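Local coordinates for protein chorismate synthase (Campylobacter jejuni, PDB 1SQ1) that probably catalyses, with reduced FMN as cofactor, the anti-1,4-elimination of phosphate from 5-enolpyruvylshikimate-3-phosphate to give chorismate, the last step of the shikimate pathway, at residues T209-E220 with V336-N347. Numbering follows the deposited sequence.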
loop_
_atom_site.group_PDB
_atom_site.type_symbol
_atom_site.label_atom_id
_atom_site.label_comp_id
_atom_site.label_asym_id
_atom_site.label_seq_id
_atom_site.Cartn_x
_atom_site.Cartn_y
_atom_site.Cartn_z
ATOM N N THR A 209 -8.308 27.234 4.678
ATOM C CA THR A 209 -9.245 26.128 4.832
ATOM C C THR A 209 -9.516 25.889 6.302
ATOM O O THR A 209 -8.612 25.576 7.074
ATOM C CB THR A 209 -8.712 24.823 4.255
ATOM O OG1 THR A 209 -8.362 25.000 2.875
ATOM C CG2 THR A 209 -9.776 23.759 4.377
ATOM N N LYS A 210 -10.776 26.041 6.677
ATOM C CA LYS A 210 -11.193 25.853 8.051
ATOM C C LYS A 210 -12.090 24.634 8.146
ATOM O O LYS A 210 -12.970 24.436 7.307
ATOM C CB LYS A 210 -11.934 27.098 8.538
ATOM C CG LYS A 210 -12.674 26.926 9.849
ATOM C CD LYS A 210 -12.814 28.260 10.549
ATOM C CE LYS A 210 -14.158 28.405 11.230
ATOM N NZ LYS A 210 -15.245 28.572 10.218
ATOM N N VAL A 211 -11.852 23.801 9.157
ATOM C CA VAL A 211 -12.669 22.614 9.352
ATOM C C VAL A 211 -13.251 22.654 10.760
ATOM O O VAL A 211 -12.508 22.728 11.744
ATOM C CB VAL A 211 -11.843 21.328 9.171
ATOM C CG1 VAL A 211 -12.760 20.124 9.167
ATOM C CG2 VAL A 211 -11.051 21.395 7.879
ATOM N N SER A 212 -14.578 22.620 10.846
ATOM C CA SER A 212 -15.286 22.668 12.127
ATOM C C SER A 212 -15.955 21.334 12.430
ATOM O O SER A 212 -16.090 20.480 11.549
ATOM C CB SER A 212 -16.361 23.745 12.090
ATOM O OG SER A 212 -17.285 23.450 11.054
ATOM N N GLY A 213 -16.393 21.174 13.678
ATOM C CA GLY A 213 -17.039 19.943 14.088
ATOM C C GLY A 213 -16.042 18.811 14.028
ATOM O O GLY A 213 -16.370 17.688 13.651
HETATM N N MSE A 214 -14.804 19.111 14.395
HETATM C CA MSE A 214 -13.756 18.109 14.360
HETATM C C MSE A 214 -13.851 17.081 15.478
HETATM O O MSE A 214 -14.045 17.438 16.641
HETATM C CB MSE A 214 -12.386 18.791 14.404
HETATM C CG MSE A 214 -11.883 19.259 13.047
HETATM SE SE MSE A 214 -11.604 17.758 11.862
HETATM C CE MSE A 214 -10.231 16.863 12.893
ATOM N N LEU A 215 -13.720 15.802 15.121
ATOM C CA LEU A 215 -13.754 14.729 16.111
ATOM C C LEU A 215 -12.362 14.692 16.725
ATOM O O LEU A 215 -11.515 15.489 16.345
ATOM C CB LEU A 215 -14.079 13.382 15.448
ATOM C CG LEU A 215 -15.363 13.371 14.615
ATOM C CD1 LEU A 215 -15.571 12.011 13.977
ATOM C CD2 LEU A 215 -16.532 13.741 15.494
ATOM N N ILE A 216 -12.120 13.787 17.667
ATOM C CA ILE A 216 -10.802 13.683 18.291
ATOM C C ILE A 216 -10.150 12.366 17.911
ATOM O O ILE A 216 -10.826 11.363 17.760
ATOM C CB ILE A 216 -10.893 13.771 19.833
ATOM C CG1 ILE A 216 -11.112 15.223 20.260
ATOM C CG2 ILE A 216 -9.621 13.236 20.481
ATOM C CD1 ILE A 216 -11.283 15.395 21.745
ATOM N N GLY A 217 -8.837 12.372 17.725
ATOM C CA GLY A 217 -8.165 11.137 17.372
ATOM C C GLY A 217 -8.052 10.822 15.892
ATOM O O GLY A 217 -7.535 9.770 15.540
ATOM N N LEU A 218 -8.542 11.699 15.023
ATOM C CA LEU A 218 -8.415 11.458 13.595
ATOM C C LEU A 218 -6.950 11.608 13.182
ATOM O O LEU A 218 -6.359 12.677 13.325
ATOM C CB LEU A 218 -9.279 12.437 12.814
ATOM C CG LEU A 218 -10.768 12.130 12.912
ATOM C CD1 LEU A 218 -11.563 13.146 12.115
ATOM C CD2 LEU A 218 -11.023 10.729 12.380
ATOM N N GLY A 219 -6.362 10.534 12.670
ATOM C CA GLY A 219 -4.973 10.577 12.265
ATOM C C GLY A 219 -4.197 9.395 12.801
ATOM O O GLY A 219 -4.253 9.093 13.991
ATOM N N GLU A 220 -3.475 8.726 11.908
ATOM C CA GLU A 220 -2.665 7.554 12.249
ATOM C C GLU A 220 -1.251 7.961 12.637
ATOM O O GLU A 220 -0.409 8.185 11.772
ATOM C CB GLU A 220 -2.597 6.605 11.052
ATOM C CG GLU A 220 -3.895 5.861 10.763
ATOM C CD GLU A 220 -4.322 4.988 11.928
ATOM O OE1 GLU A 220 -5.421 5.233 12.480
ATOM O OE2 GLU A 220 -3.560 4.054 12.278
ATOM N N VAL A 336 -8.853 18.233 1.409
ATOM C CA VAL A 336 -8.919 18.122 2.862
ATOM C C VAL A 336 -10.104 17.243 3.230
ATOM O O VAL A 336 -10.121 16.597 4.274
ATOM C CB VAL A 336 -9.065 19.494 3.536
ATOM C CG1 VAL A 336 -9.212 19.315 5.030
ATOM C CG2 VAL A 336 -7.841 20.349 3.231
ATOM N N ARG A 337 -11.083 17.195 2.339
ATOM C CA ARG A 337 -12.263 16.385 2.555
ATOM C C ARG A 337 -11.831 14.928 2.489
ATOM O O ARG A 337 -11.994 14.192 3.464
ATOM C CB ARG A 337 -13.290 16.649 1.464
ATOM C CG ARG A 337 -14.695 16.821 1.968
ATOM C CD ARG A 337 -15.049 18.290 2.164
ATOM N NE ARG A 337 -15.453 18.949 0.923
ATOM C CZ ARG A 337 -16.252 20.017 0.896
ATOM N NH1 ARG A 337 -16.723 20.521 2.040
ATOM N NH2 ARG A 337 -16.574 20.594 -0.256
ATOM N N LEU A 338 -11.277 14.523 1.341
ATOM C CA LEU A 338 -10.826 13.145 1.136
ATOM C C LEU A 338 -9.987 12.635 2.302
ATOM O O LEU A 338 -10.235 11.553 2.835
ATOM C CB LEU A 338 -10.023 13.035 -0.158
ATOM C CG LEU A 338 -10.812 13.173 -1.469
ATOM C CD1 LEU A 338 -9.869 13.645 -2.541
ATOM C CD2 LEU A 338 -11.462 11.858 -1.882
ATOM N N VAL A 339 -8.994 13.414 2.705
ATOM C CA VAL A 339 -8.153 13.003 3.817
ATOM C C VAL A 339 -8.990 12.722 5.070
ATOM O O VAL A 339 -8.992 11.596 5.571
ATOM C CB VAL A 339 -7.104 14.075 4.146
ATOM C CG1 VAL A 339 -6.215 13.599 5.279
ATOM C CG2 VAL A 339 -6.274 14.375 2.912
ATOM N N LEU A 340 -9.704 13.733 5.578
ATOM C CA LEU A 340 -10.519 13.545 6.787
ATOM C C LEU A 340 -11.463 12.344 6.711
ATOM O O LEU A 340 -11.568 11.578 7.671
ATOM C CB LEU A 340 -11.326 14.803 7.110
ATOM C CG LEU A 340 -10.517 15.929 7.764
ATOM C CD1 LEU A 340 -11.410 17.117 7.998
ATOM C CD2 LEU A 340 -9.886 15.446 9.062
ATOM N N ALA A 341 -12.140 12.175 5.579
ATOM C CA ALA A 341 -13.052 11.059 5.416
ATOM C C ALA A 341 -12.248 9.782 5.371
ATOM O O ALA A 341 -12.788 8.690 5.539
ATOM C CB ALA A 341 -13.838 11.218 4.151
ATOM N N ASP A 342 -10.947 9.914 5.122
ATOM C CA ASP A 342 -10.074 8.745 5.076
ATOM C C ASP A 342 -9.639 8.379 6.507
ATOM O O ASP A 342 -9.726 7.222 6.892
ATOM C CB ASP A 342 -8.864 9.019 4.160
ATOM C CG ASP A 342 -7.945 7.801 3.985
ATOM O OD1 ASP A 342 -6.859 7.980 3.390
ATOM O OD2 ASP A 342 -8.288 6.680 4.431
ATOM N N CYS A 343 -9.207 9.357 7.302
ATOM C CA CYS A 343 -8.790 9.062 8.677
ATOM C C CYS A 343 -9.972 8.571 9.491
ATOM O O CYS A 343 -9.815 7.795 10.441
ATOM C CB CYS A 343 -8.246 10.302 9.380
ATOM S SG CYS A 343 -6.938 11.174 8.519
ATOM N N LEU A 344 -11.155 9.048 9.117
ATOM C CA LEU A 344 -12.398 8.704 9.799
ATOM C C LEU A 344 -12.641 7.194 9.748
ATOM O O LEU A 344 -13.108 6.598 10.723
ATOM C CB LEU A 344 -13.556 9.476 9.144
ATOM C CG LEU A 344 -14.844 9.726 9.924
ATOM C CD1 LEU A 344 -15.703 10.735 9.187
ATOM C CD2 LEU A 344 -15.568 8.432 10.095
ATOM N N LEU A 345 -12.318 6.584 8.609
ATOM C CA LEU A 345 -12.479 5.148 8.434
ATOM C C LEU A 345 -11.282 4.411 9.060
ATOM O O LEU A 345 -11.442 3.380 9.707
ATOM C CB LEU A 345 -12.602 4.821 6.945
ATOM C CG LEU A 345 -13.816 5.475 6.270
ATOM C CD1 LEU A 345 -13.707 5.427 4.749
ATOM C CD2 LEU A 345 -15.067 4.766 6.730
ATOM N N LEU A 346 -10.085 4.953 8.890
ATOM C CA LEU A 346 -8.899 4.334 9.456
ATOM C C LEU A 346 -8.952 4.202 10.968
ATOM O O LEU A 346 -8.514 3.204 11.528
ATOM C CB LEU A 346 -7.663 5.145 9.105
ATOM C CG LEU A 346 -7.174 5.059 7.668
ATOM C CD1 LEU A 346 -5.997 6.007 7.510
ATOM C CD2 LEU A 346 -6.786 3.623 7.333
ATOM N N ASN A 347 -9.481 5.224 11.627
ATOM C CA ASN A 347 -9.543 5.238 13.075
ATOM C C ASN A 347 -10.747 4.479 13.632
ATOM O O ASN A 347 -11.014 4.506 14.834
ATOM C CB ASN A 347 -9.576 6.684 13.548
ATOM C CG ASN A 347 -9.211 6.822 14.993
ATOM O OD1 ASN A 347 -8.056 6.614 15.370
ATOM N ND2 ASN A 347 -10.188 7.171 15.823
#
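L340 is the focus of the apolar half of this contact: its CD1 meets CG1 of V211 tip to tip at 3.5 Å and lies 3.9 Å from SE of selenomethionine M214. V211 CG1 stands opposite the backbone N (chi1 -171°), which leaves CG2 for V336 CG1 at 4.0 Å. Both chi2 and chi3 of M214 are bent, folding the chain back so that selenium and CE sit over the L340 methyls. L218 crosses L340 at about a right angle and lays its CD2 on the helix backbone, 3.6 Å from L344 CA. These contacts place helix 325-346 against one face of a five-stranded antiparallel sheet at its middle strand, 205-212; the axes of strand 209-212 and helix 336-346 run 31° from parallel, and L286 and L288 of the adjacent strand join the same layer. The backbones converge along the contact, from 8.3 Å between T209 CA and V336 CA to 5.5 Å between G219 CA and C343 CA.

V211, M214, L218 and L340 are all buried, whereas on the solvent side I216 is exposed and L215, G217 and N347 are partly so. Apolar pairs thin out here: E220 contributes its CG to L346 CD1, and the N347 amide lies beside G217 O without a hydrogen bond. A second subunit packs alongside: its Y359 touches L215 and L218 and hydrogen-bonds to L344 O, and its R7 hydrogen-bonds to L346 O. The two segments bury 569 Å² between them, both sides summed, and touch by van der Waals contact alone, consistent with hydrophobic burial holding helix to sheet while polar groups at the helix end bond across the tetramer interface.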